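Local coordinates for membrane protein (Acinetobacter baumannii AB307-0294, PDB 5DL5) that probably forms an outer-membrane beta-barrel channel of the OprD porin family, through which small molecules, possibly including antibiotics, cross the outer membrane, at residues S119-Y125 and T150-E156; D131-L135 and Y207-D211. All blocks are in the same frame, centred on the assembly; numbering follows the deposited sequence.

Contact 1 (S119-Y125 and T150-E156)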
loop_
_atom_site.group_PDB
_atom_site.type_symbol
_atom_site.label_atom_id
_atom_site.label_comp_id
_atom_site.label_asym_id
_atom_site.label_seq_id
_atom_site.Cartn_x
_atom_site.Cartn_y
_atom_site.Cartn_z
ATOM N N SER A 119 18.459 -24.281 -3.468
ATOM C CA SER A 119 18.826 -23.700 -4.731
ATOM C C SER A 119 18.496 -22.167 -4.715
ATOM O O SER A 119 19.151 -21.396 -3.916
ATOM C CB SER A 119 18.223 -24.570 -5.810
ATOM O OG SER A 119 18.380 -24.080 -7.098
ATOM N N ASN A 120 17.584 -21.714 -5.596
ATOM C CA ASN A 120 17.081 -20.357 -5.598
ATOM C C ASN A 120 15.660 -20.217 -5.160
ATOM O O ASN A 120 14.967 -19.227 -5.548
ATOM C CB ASN A 120 17.188 -19.769 -6.986
ATOM C CG ASN A 120 18.601 -19.875 -7.487
ATOM O OD1 ASN A 120 19.502 -19.253 -6.969
ATOM N ND2 ASN A 120 18.800 -20.735 -8.429
ATOM N N THR A 121 15.209 -21.093 -4.300
ATOM C CA THR A 121 13.819 -21.004 -3.772
ATOM C C THR A 121 13.728 -20.938 -2.270
ATOM O O THR A 121 14.338 -21.776 -1.578
ATOM C CB THR A 121 13.060 -22.278 -4.267
ATOM O OG1 THR A 121 13.019 -22.268 -5.689
ATOM C CG2 THR A 121 11.662 -22.359 -3.723
ATOM N N THR A 122 12.994 -19.966 -1.728
ATOM C CA THR A 122 12.836 -19.776 -0.306
ATOM C C THR A 122 11.383 -20.034 0.088
ATOM O O THR A 122 10.436 -19.729 -0.688
ATOM C CB THR A 122 13.264 -18.358 0.037
ATOM O OG1 THR A 122 14.630 -18.222 -0.352
ATOM C CG2 THR A 122 13.207 -18.044 1.536
ATOM N N VAL A 123 11.177 -20.626 1.269
ATOM C CA VAL A 123 9.872 -20.731 1.905
ATOM C C VAL A 123 9.960 -20.062 3.265
ATOM O O VAL A 123 10.864 -20.303 4.050
ATOM C CB VAL A 123 9.369 -22.194 2.049
ATOM C CG1 VAL A 123 7.921 -22.244 2.599
ATOM C CG2 VAL A 123 9.407 -22.918 0.689
ATOM N N ARG A 124 9.048 -19.165 3.556
ATOM C CA ARG A 124 8.989 -18.505 4.851
ATOM C C ARG A 124 7.630 -18.755 5.492
ATOM O O ARG A 124 6.578 -18.458 4.886
ATOM C CB ARG A 124 9.242 -17.065 4.653
ATOM C CG ARG A 124 9.148 -16.232 5.892
ATOM C CD ARG A 124 9.333 -14.772 5.601
ATOM N NE ARG A 124 10.598 -14.365 5.003
ATOM C CZ ARG A 124 11.698 -14.068 5.711
ATOM N NH1 ARG A 124 11.763 -14.279 7.054
ATOM N NH2 ARG A 124 12.803 -13.659 5.084
ATOM N N TYR A 125 7.658 -19.206 6.733
ATOM C CA TYR A 125 6.490 -19.476 7.498
ATOM C C TYR A 125 6.480 -18.600 8.786
ATOM O O TYR A 125 7.413 -18.658 9.606
ATOM C CB TYR A 125 6.534 -20.935 7.898
ATOM C CG TYR A 125 5.378 -21.224 8.831
ATOM C CD1 TYR A 125 4.050 -20.953 8.443
ATOM C CD2 TYR A 125 5.589 -21.795 10.061
ATOM C CE1 TYR A 125 2.981 -21.224 9.278
ATOM C CE2 TYR A 125 4.527 -22.091 10.904
ATOM C CZ TYR A 125 3.240 -21.809 10.487
ATOM O OH TYR A 125 2.206 -22.120 11.278
ATOM N N THR A 150 2.452 -18.715 4.943
ATOM C CA THR A 150 3.571 -19.311 4.274
ATOM C C THR A 150 3.735 -18.719 2.882
ATOM O O THR A 150 2.735 -18.626 2.186
ATOM C CB THR A 150 3.340 -20.847 4.062
ATOM O OG1 THR A 150 3.180 -21.403 5.311
ATOM C CG2 THR A 150 4.671 -21.619 3.471
ATOM N N LEU A 151 4.937 -18.291 2.526
ATOM C CA LEU A 151 5.218 -17.757 1.222
ATOM C C LEU A 151 6.389 -18.426 0.649
ATOM O O LEU A 151 7.497 -18.471 1.240
ATOM C CB LEU A 151 5.530 -16.269 1.276
ATOM C CG LEU A 151 5.777 -15.535 -0.045
ATOM C CD1 LEU A 151 4.504 -15.479 -0.842
ATOM C CD2 LEU A 151 6.339 -14.082 0.097
ATOM N N LEU A 152 6.196 -18.939 -0.528
ATOM C CA LEU A 152 7.287 -19.497 -1.279
ATOM C C LEU A 152 7.637 -18.532 -2.407
ATOM O O LEU A 152 6.717 -18.067 -3.123
ATOM C CB LEU A 152 6.875 -20.831 -1.969
ATOM C CG LEU A 152 7.903 -21.549 -2.883
ATOM C CD1 LEU A 152 7.642 -22.995 -2.872
ATOM C CD2 LEU A 152 7.849 -21.095 -4.336
ATOM N N THR A 153 8.963 -18.320 -2.595
ATOM C CA THR A 153 9.521 -17.390 -3.536
ATOM C C THR A 153 10.644 -18.105 -4.313
ATOM O O THR A 153 11.656 -18.504 -3.751
ATOM C CB THR A 153 10.081 -16.141 -2.871
ATOM O OG1 THR A 153 9.023 -15.550 -2.139
ATOM C CG2 THR A 153 10.523 -15.114 -3.907
ATOM N N SER A 154 10.432 -18.197 -5.600
ATOM C CA SER A 154 11.323 -18.858 -6.497
ATOM C C SER A 154 11.978 -17.987 -7.552
ATOM O O SER A 154 11.307 -17.269 -8.395
ATOM C CB SER A 154 10.550 -20.008 -7.123
ATOM O OG SER A 154 11.442 -20.616 -7.964
ATOM N N HIS A 155 13.290 -18.027 -7.528
ATOM C CA HIS A 155 14.083 -17.408 -8.533
ATOM C C HIS A 155 14.874 -18.432 -9.311
ATOM O O HIS A 155 16.012 -18.136 -9.677
ATOM C CB HIS A 155 15.035 -16.458 -7.896
ATOM C CG HIS A 155 14.417 -15.351 -7.132
ATOM N ND1 HIS A 155 14.937 -14.921 -5.929
ATOM C CD2 HIS A 155 13.389 -14.511 -7.422
ATOM C CE1 HIS A 155 14.233 -13.889 -5.482
ATOM N NE2 HIS A 155 13.304 -13.604 -6.386
ATOM N N GLU A 156 14.304 -19.598 -9.611
ATOM C CA GLU A 156 15.042 -20.650 -10.343
ATOM C C GLU A 156 15.312 -20.224 -11.805
ATOM O O GLU A 156 16.204 -20.763 -12.400
ATOM C CB GLU A 156 14.317 -22.034 -10.332
ATOM C CG GLU A 156 13.998 -22.608 -8.927
ATOM C CD GLU A 156 15.248 -22.914 -8.071
ATOM O OE1 GLU A 156 16.364 -23.051 -8.651
ATOM O OE2 GLU A 156 15.157 -23.080 -6.803
#
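The carboxylate of Glu156 is held at its two oxygens by hydroxyls from 119-125: Ser119 OG gives a 2.7 Å hydrogen bond to the syn lone pair of OE1, and Thr121 OG1 gives a short one, 2.5 Å, to the anti lone pair of OE2. It sits at one end of two neighbouring antiparallel strands of the porin barrel wall. The Asn120 amide is turned 53° from that carboxylate plane and adds only a weak bond from ND2 to OE1, while its OD1 is taken by Glu17 N. The His155 ring hydrogen-bonds outside the two segments, through ND1 to Glu17 and through NE2 to Glu161. At the far end the Tyr125 ring packs obliquely on Thr150, CD1 lying 3.3 Å from OG1. Paired backbone bonds join Thr122 to Thr153 and Arg124 to Leu151, and beta-branched threonine and valine suit the extended chain. Val123, Leu152 and Tyr125 share the outward face, where a membrane barrel presents apolar and aromatic groups. Arg124, on the inward face, turns its guanidinium to Glu62 and Ser113. The bend of Glu156 at CB-CG (chi2 -63°) turns its carboxylate back toward Ser119 and Thr121, whose short side chains bring hydroxyls straight to its oxygens. Ser154 OG in turn donates to Thr121 OG1 at 3.2 Å. Along the outward face Val123 CG1 lies 3.4 Å from Thr150 CG2, tighter than usual van der Waals contact.

Contact 2 (D131-L135 and Y207-D211)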
loop_
_atom_site.group_PDB
_atom_site.type_symbol
_atom_site.label_atom_id
_atom_site.label_comp_id
_atom_site.label_asym_id
_atom_site.label_seq_id
_atom_site.Cartn_x
_atom_site.Cartn_y
_atom_site.Cartn_z
ATOM N N ASP A 131 4.380 -7.503 -0.069
ATOM C CA ASP A 131 4.194 -6.453 -1.097
ATOM C C ASP A 131 3.718 -6.978 -2.462
ATOM O O ASP A 131 4.038 -6.430 -3.483
ATOM C CB ASP A 131 5.428 -5.581 -1.201
ATOM C CG ASP A 131 6.687 -6.347 -1.711
ATOM O OD1 ASP A 131 6.741 -7.557 -1.908
ATOM O OD2 ASP A 131 7.656 -5.663 -1.939
ATOM N N LEU A 132 2.889 -7.995 -2.454
ATOM C CA LEU A 132 2.269 -8.531 -3.684
ATOM C C LEU A 132 1.249 -7.473 -4.080
ATOM O O LEU A 132 0.576 -6.977 -3.211
ATOM C CB LEU A 132 1.613 -9.842 -3.358
ATOM C CG LEU A 132 2.623 -10.833 -2.746
ATOM C CD1 LEU A 132 1.954 -12.121 -2.462
ATOM C CD2 LEU A 132 3.772 -11.114 -3.707
ATOM N N PRO A 133 1.126 -7.137 -5.354
ATOM C CA PRO A 133 0.142 -6.160 -5.713
ATOM C C PRO A 133 -1.327 -6.484 -5.271
ATOM O O PRO A 133 -2.190 -5.554 -5.128
ATOM C CB PRO A 133 0.234 -6.114 -7.236
ATOM C CG PRO A 133 1.632 -6.510 -7.603
ATOM C CD PRO A 133 1.946 -7.547 -6.539
ATOM N N VAL A 134 -1.606 -7.791 -5.251
ATOM C CA VAL A 134 -2.967 -8.278 -4.841
ATOM C C VAL A 134 -3.144 -8.438 -3.346
ATOM O O VAL A 134 -4.317 -8.537 -2.895
ATOM C CB VAL A 134 -3.400 -9.626 -5.529
ATOM C CG1 VAL A 134 -3.572 -9.413 -7.014
ATOM C CG2 VAL A 134 -2.425 -10.719 -5.191
ATOM N N LEU A 135 -2.063 -8.345 -2.568
ATOM C CA LEU A 135 -2.136 -8.503 -1.117
ATOM C C LEU A 135 -0.979 -7.808 -0.448
ATOM O O LEU A 135 0.021 -8.435 -0.230
ATOM C CB LEU A 135 -2.066 -10.002 -0.739
ATOM C CG LEU A 135 -2.433 -10.331 0.717
ATOM C CD1 LEU A 135 -3.918 -10.150 0.872
ATOM C CD2 LEU A 135 -2.103 -11.760 1.077
ATOM N N TYR A 207 1.869 -10.541 -13.257
ATOM C CA TYR A 207 0.511 -11.051 -13.199
ATOM C C TYR A 207 0.427 -11.842 -11.877
ATOM O O TYR A 207 1.297 -12.704 -11.580
ATOM C CB TYR A 207 0.360 -11.959 -14.438
ATOM C CG TYR A 207 -0.941 -12.571 -14.727
ATOM C CD1 TYR A 207 -2.127 -11.907 -14.420
ATOM C CD2 TYR A 207 -1.018 -13.741 -15.475
ATOM C CE1 TYR A 207 -3.344 -12.447 -14.688
ATOM C CE2 TYR A 207 -2.258 -14.292 -15.837
ATOM C CZ TYR A 207 -3.414 -13.624 -15.464
ATOM O OH TYR A 207 -4.660 -14.108 -15.738
ATOM N N TYR A 208 -0.530 -11.473 -11.064
ATOM C CA TYR A 208 -0.704 -12.069 -9.747
ATOM C C TYR A 208 -2.196 -12.383 -9.561
ATOM O O TYR A 208 -3.045 -11.722 -10.123
ATOM C CB TYR A 208 -0.294 -11.058 -8.637
ATOM C CG TYR A 208 1.143 -10.776 -8.535
ATOM C CD1 TYR A 208 1.703 -9.755 -9.259
ATOM C CD2 TYR A 208 1.957 -11.543 -7.737
ATOM C CE1 TYR A 208 3.086 -9.498 -9.216
ATOM C CE2 TYR A 208 3.344 -11.324 -7.645
ATOM C CZ TYR A 208 3.883 -10.276 -8.395
ATOM O OH TYR A 208 5.215 -9.999 -8.387
ATOM N N GLY A 209 -2.466 -13.352 -8.720
ATOM C CA GLY A 209 -3.789 -13.809 -8.349
ATOM C C GLY A 209 -3.943 -13.931 -6.832
ATOM O O GLY A 209 -2.955 -14.277 -6.092
ATOM N N LEU A 210 -5.165 -13.672 -6.369
ATOM C CA LEU A 210 -5.533 -13.854 -5.000
ATOM C C LEU A 210 -6.867 -14.594 -5.011
ATOM O O LEU A 210 -7.839 -14.156 -5.655
ATOM C CB LEU A 210 -5.735 -12.536 -4.247
ATOM C CG LEU A 210 -6.431 -12.565 -2.896
ATOM C CD1 LEU A 210 -5.702 -13.284 -1.760
ATOM C CD2 LEU A 210 -6.674 -11.171 -2.423
ATOM N N ASP A 211 -6.947 -15.628 -4.173
ATOM C CA ASP A 211 -8.253 -16.201 -3.816
ATOM C C ASP A 211 -8.390 -16.244 -2.307
ATOM O O ASP A 211 -7.650 -17.028 -1.624
ATOM C CB ASP A 211 -8.368 -17.595 -4.424
ATOM C CG ASP A 211 -9.732 -18.276 -4.095
ATOM O OD1 ASP A 211 -10.197 -18.210 -2.988
ATOM O OD2 ASP A 211 -10.371 -18.864 -4.932
#
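Pro133 sets its CG-CD edge over one face of the Tyr208 ring, with CD 3.6 Å from the ring centroid and 17° off the normal, a CH-pi contact offset toward the CD1-CE1 edge. A proline CD is bonded to nitrogen, so its hydrogens are somewhat polarised and suit an aromatic face. With CG anti to its own carbonyl carbon (chi1 -70°), Tyr208 has its ring beside the turn, and chi2 of 90° turns the face to Pro133. Leu132 CD2 reaches the same ring obliquely, 4.0 Å from CE2. Next along, the forked side chain of Val134 straddles Gly209 along the strand: CG1 rests 4.0 Å from Tyr208 CB, and CG2 sits 3.9 Å from Leu210 CB and 3.7 Å from Gly209 O. Packing slackens at Leu135, whose CD1 is 4.4 Å from Leu210 CD2, and no hydrogen bond crosses the contact. At the other end of the turn Asp131 is exposed and does not touch the strand, whereas the Tyr207 side chain leaves on the opposite side from Tyr208. A type I turn from Leu132 to Leu135, closed by Leu135 N to Leu132 O at 3.0 Å, presents these apolar side chains to the strand; proline, with its fixed phi, fits the turn's second position. Backbone oxygens at the turn bond to the wall outside this contact, Pro133 O to Tyr242 and Val134 O to Arg218. A loop folded inward against the barrel wall in this way is characteristic of porins, whose third loop commonly narrows the channel.

In the fold
Contact 1 is a surface contact in the barrel wall, about 23 Å from the chain centre, and contact 2 a buried one about 12 Å from it; their own centres are 16 Å apart. They are linked through the chain: the strand at 121-125 leads into 131-135, which turns inward, and the chain then returns to the wall at 150-156. Contact 1 thus pairs the two strands flanking this inward loop, whereas contact 2 seats the loop on a more distant strand. Their chemistry follows: backbone ladders and a carboxylate held by hydroxyls in contact 1, apolar and CH-pi packing without cross-contact hydrogen bonds in contact 2.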